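Local coordinates for protein AlyGC mutant - R241A (PDB 5GKQ) that probably cleaves alginate by beta-elimination, as a calcium-containing polysaccharide lyase of family 6, here deposited as an engineered variant with mannuronate units bound, at residues A[147-152]-A[182-187]. Sequence-based numbering, arbitrary orientation.
Sequences GVTMAV and GETLRI. With BEM (beta-D-mannopyranuronic acid), chain C.
Strands of two successive rungs of a right-handed parallel beta-helix, the fold of the pectate lyase-like clan, meet beneath the alginate-binding groove, where the side chains of Arg186 and Val148 cross at about a right angle. Ala151 and Arg186 form the central bridge of strands 150-152 and 185-187, which run 7° from parallel. Arg186 N donates to Met150 O at 2.9 Å, and Arg186 O accepts Val152 N at 2.8 Å; this residue thus ties its strand to both neighbours of Ala151. Ahead of the strands the regular alternation breaks: consecutive amides, Thr149 N and Met150 N, bond to consecutive carbonyls, Glu183 O and Thr184 O, where the chain turns at Thr149 and Thr184.

On the groove side, CG of Arg186 lies anti to the backbone N (chi1 -165°) and the chain bends at chi3, which lifts the guanidinium toward the sugar. Ala151 CB and Val148 CG1 lie over one face of the guanidinium, the latter 3.8 Å from NH1, while Val148 CG2 reaches Thr184 O (3.6 Å) and Arg186 CB (3.8 Å). O6B of the mannuronate lies at the guanidinium edge, near its plane, and takes a weak hydrogen bond from NH1 (3.3 Å). An alanine in place of Arg186 would probably leave that carboxylate oxygen without this donor and open a gap above Val148 and Ala151. Arg153 also hydrogen-bonds the sugar. The Glu183 side chain comes within about 3 Å (nearest atoms) of the bound calcium ion.

On the opposite face, toward the coil interior, Met150 and Leu185 run side by side, CG to CD1 4.0 Å, and Val152 CB lies beside Ile187 CG2. The two strands lie between strand 124-128, which receives Met150 and Ala151, and strand 214-219, which packs against Thr184 and Arg186, while strand 200-207 meets Leu185 and Ile187 from within the coil.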
ATOM      1  N   GLY A 147      15.151 -14.155   1.797  1.00 37.04           N
ATOM      2  CA  GLY A 147      15.852 -15.268   1.208  1.00 31.03           C
ATOM      3  C   GLY A 147      17.339 -15.148   1.444  1.00 33.15           C
ATOM      4  O   GLY A 147      17.926 -14.079   1.246  1.00 32.32           O
ATOM      5  N   VAL A 148      17.948 -16.246   1.893  1.00 31.91           N
ATOM      6  CA  VAL A 148      19.386 -16.280   2.098  1.00 28.81           C
ATOM      7  C   VAL A 148      20.093 -15.904   0.807  1.00 33.25           C
ATOM      8  O   VAL A 148      19.667 -16.291  -0.286  1.00 36.60           O
ATOM      9  CB  VAL A 148      19.804 -17.673   2.590  1.00 30.63           C
ATOM     10  CG1 VAL A 148      19.476 -18.718   1.561  1.00 32.90           C
ATOM     11  CG2 VAL A 148      21.259 -17.705   2.903  1.00 33.89           C
ATOM     12  N   THR A 149      21.162 -15.106   0.924  1.00 34.57           N
ATOM     13  CA  THR A 149      21.902 -14.665  -0.255  1.00 31.80           C
ATOM     14  C   THR A 149      22.514 -15.857  -0.986  1.00 31.82           C
ATOM     15  O   THR A 149      22.380 -15.983  -2.203  1.00 32.36           O
ATOM     16  CB  THR A 149      22.997 -13.658   0.127  1.00 32.67           C
ATOM     17  OG1 THR A 149      22.479 -12.650   0.994  1.00 32.76           O
ATOM     18  CG2 THR A 149      23.526 -12.979  -1.115  1.00 27.01           C
ATOM     19  N   MET A 150      23.156 -16.760  -0.248  1.00 33.54           N
ATOM     20  CA  MET A 150      23.814 -17.923  -0.817  1.00 30.44           C
ATOM     21  C   MET A 150      23.613 -19.129   0.086  1.00 31.36           C
ATOM     22  O   MET A 150      23.784 -19.028   1.297  1.00 35.86           O
ATOM     23  CB  MET A 150      25.307 -17.658  -1.004  1.00 31.99           C
ATOM     24  CG  MET A 150      26.085 -18.854  -1.473  1.00 33.08           C
ATOM     25  SD  MET A 150      27.792 -18.436  -1.786  1.00 27.80           S
ATOM     26  CE  MET A 150      28.382 -19.948  -2.548  1.00 39.08           C
ATOM     27  N   ALA A 151      23.271 -20.272  -0.500  1.00 31.45           N
ATOM     28  CA  ALA A 151      23.110 -21.502   0.260  1.00 28.27           C
ATOM     29  C   ALA A 151      23.809 -22.658  -0.437  1.00 33.79           C
ATOM     30  O   ALA A 151      24.079 -22.622  -1.642  1.00 36.51           O
ATOM     31  CB  ALA A 151      21.646 -21.865   0.444  1.00 32.21           C
ATOM     32  N   VAL A 152      24.082 -23.702   0.336  1.00 32.89           N
ATOM     33  CA  VAL A 152      24.578 -24.971  -0.176  1.00 34.31           C
ATOM     34  C   VAL A 152      23.514 -26.020   0.108  1.00 38.65           C
ATOM     35  O   VAL A 152      23.258 -26.350   1.267  1.00 40.02           O
ATOM     36  CB  VAL A 152      25.908 -25.367   0.462  1.00 33.88           C
ATOM     37  CG1 VAL A 152      26.237 -26.813   0.118  1.00 37.08           C
ATOM     38  CG2 VAL A 152      27.008 -24.421   0.010  1.00 35.11           C
ATOM     39  N   GLY A 182      16.989 -13.360   6.270  1.00 35.48           N
ATOM     40  CA  GLY A 182      17.903 -12.458   5.610  1.00 32.04           C
ATOM     41  C   GLY A 182      19.323 -12.865   5.899  1.00 36.35           C
ATOM     42  O   GLY A 182      20.211 -12.027   6.060  1.00 39.83           O
ATOM     43  N   GLU A 183      19.538 -14.172   5.986  1.00 33.57           N
ATOM     44  CA  GLU A 183      20.876 -14.693   6.182  1.00 33.75           C
ATOM     45  C   GLU A 183      21.753 -14.387   4.967  1.00 35.50           C
ATOM     46  O   GLU A 183      21.273 -14.182   3.849  1.00 35.83           O
ATOM     47  CB  GLU A 183      20.835 -16.201   6.420  1.00 32.91           C
ATOM     48  CG  GLU A 183      19.893 -16.649   7.504  1.00 36.13           C
ATOM     49  CD  GLU A 183      18.563 -17.114   6.958  1.00 40.67           C
ATOM     50  OE1 GLU A 183      18.079 -16.551   5.954  1.00 38.79           O
ATOM     51  OE2 GLU A 183      18.001 -18.060   7.534  1.00 48.65           O
ATOM     52  N   THR A 184      23.057 -14.345   5.201  1.00 33.41           N
ATOM     53  CA  THR A 184      23.968 -14.217   4.083  1.00 31.40           C
ATOM     54  C   THR A 184      24.350 -15.572   3.500  1.00 33.61           C
ATOM     55  O   THR A 184      24.257 -15.757   2.288  1.00 30.95           O
ATOM     56  CB  THR A 184      25.204 -13.446   4.504  1.00 34.40           C
ATOM     57  OG1 THR A 184      24.843 -12.073   4.669  1.00 38.69           O
ATOM     58  CG2 THR A 184      26.279 -13.561   3.432  1.00 29.22           C
ATOM     59  N   LEU A 185      24.742 -16.531   4.343  1.00 30.22           N
ATOM     60  CA  LEU A 185      25.221 -17.836   3.905  1.00 30.47           C
ATOM     61  C   LEU A 185      24.603 -18.946   4.742  1.00 31.96           C
ATOM     62  O   LEU A 185      24.710 -18.932   5.970  1.00 35.19           O
ATOM     63  CB  LEU A 185      26.750 -17.920   3.999  1.00 32.19           C
ATOM     64  CG  LEU A 185      27.444 -19.255   3.689  1.00 31.43           C
ATOM     65  CD1 LEU A 185      27.192 -19.653   2.257  1.00 26.03           C
ATOM     66  CD2 LEU A 185      28.923 -19.120   3.918  1.00 25.49           C
ATOM     67  N   ARG A 186      24.004 -19.929   4.078  1.00 34.96           N
ATOM     68  CA  ARG A 186      23.403 -21.088   4.727  1.00 32.85           C
ATOM     69  C   ARG A 186      23.979 -22.364   4.129  1.00 35.90           C
ATOM     70  O   ARG A 186      23.974 -22.531   2.910  1.00 39.39           O
ATOM     71  CB  ARG A 186      21.885 -21.073   4.551  1.00 38.79           C
ATOM     72  CG  ARG A 186      21.122 -22.017   5.459  1.00 39.62           C
ATOM     73  CD  ARG A 186      19.663 -22.076   5.045  1.00 45.67           C
ATOM     74  NE  ARG A 186      19.476 -22.854   3.825  1.00 45.70           N
ATOM     75  CZ  ARG A 186      18.521 -22.630   2.928  1.00 46.39           C
ATOM     76  NH1 ARG A 186      17.664 -21.642   3.091  1.00 46.42           N
ATOM     77  NH2 ARG A 186      18.440 -23.392   1.851  1.00 52.44           N
ATOM     78  N   ILE A 187      24.443 -23.270   4.977  1.00 32.92           N
ATOM     79  CA  ILE A 187      25.090 -24.502   4.539  1.00 35.35           C
ATOM     80  C   ILE A 187      24.253 -25.674   5.041  1.00 39.36           C
ATOM     81  O   ILE A 187      24.532 -26.266   6.085  1.00 41.37           O
ATOM     82  CB  ILE A 187      26.530 -24.597   5.036  1.00 36.40           C
ATOM     83  CG1 ILE A 187      27.270 -23.319   4.706  1.00 32.92           C
ATOM     84  CG2 ILE A 187      27.238 -25.782   4.383  1.00 36.66           C
ATOM     85  CD1 ILE A 187      28.556 -23.216   5.442  1.00 37.26           C
TER
HETATM   86  C1  BEM C   1      12.601 -25.578   1.154  1.00 80.23           C
HETATM   87  C2  BEM C   1      12.597 -26.282   2.497  1.00 77.95           C
HETATM   88  O2  BEM C   1      13.824 -26.970   2.680  1.00 77.37           O
HETATM   89  C3  BEM C   1      12.358 -25.274   3.612  1.00 79.51           C
HETATM   90  O3  BEM C   1      12.653 -25.785   4.901  1.00 82.77           O
HETATM   91  C4  BEM C   1      13.227 -24.060   3.486  1.00 85.34           C
HETATM   92  O4  BEM C   1      12.633 -23.122   4.367  1.00 85.66           O
HETATM   93  C5  BEM C   1      13.134 -23.514   2.081  1.00 82.38           C
HETATM   94  O5  BEM C   1      13.558 -24.527   1.179  1.00 80.63           O
HETATM   95  C6  BEM C   1      13.889 -22.218   2.073  1.00 75.85           C
HETATM   96  O6B BEM C   1      14.877 -22.021   1.332  1.00 71.02           O
HETATM   97  O6A BEM C   1      13.553 -21.415   2.961  1.00 71.02           O
HETATM   98  O1  BEM C   1      12.881 -26.542   0.141  1.00 78.94           O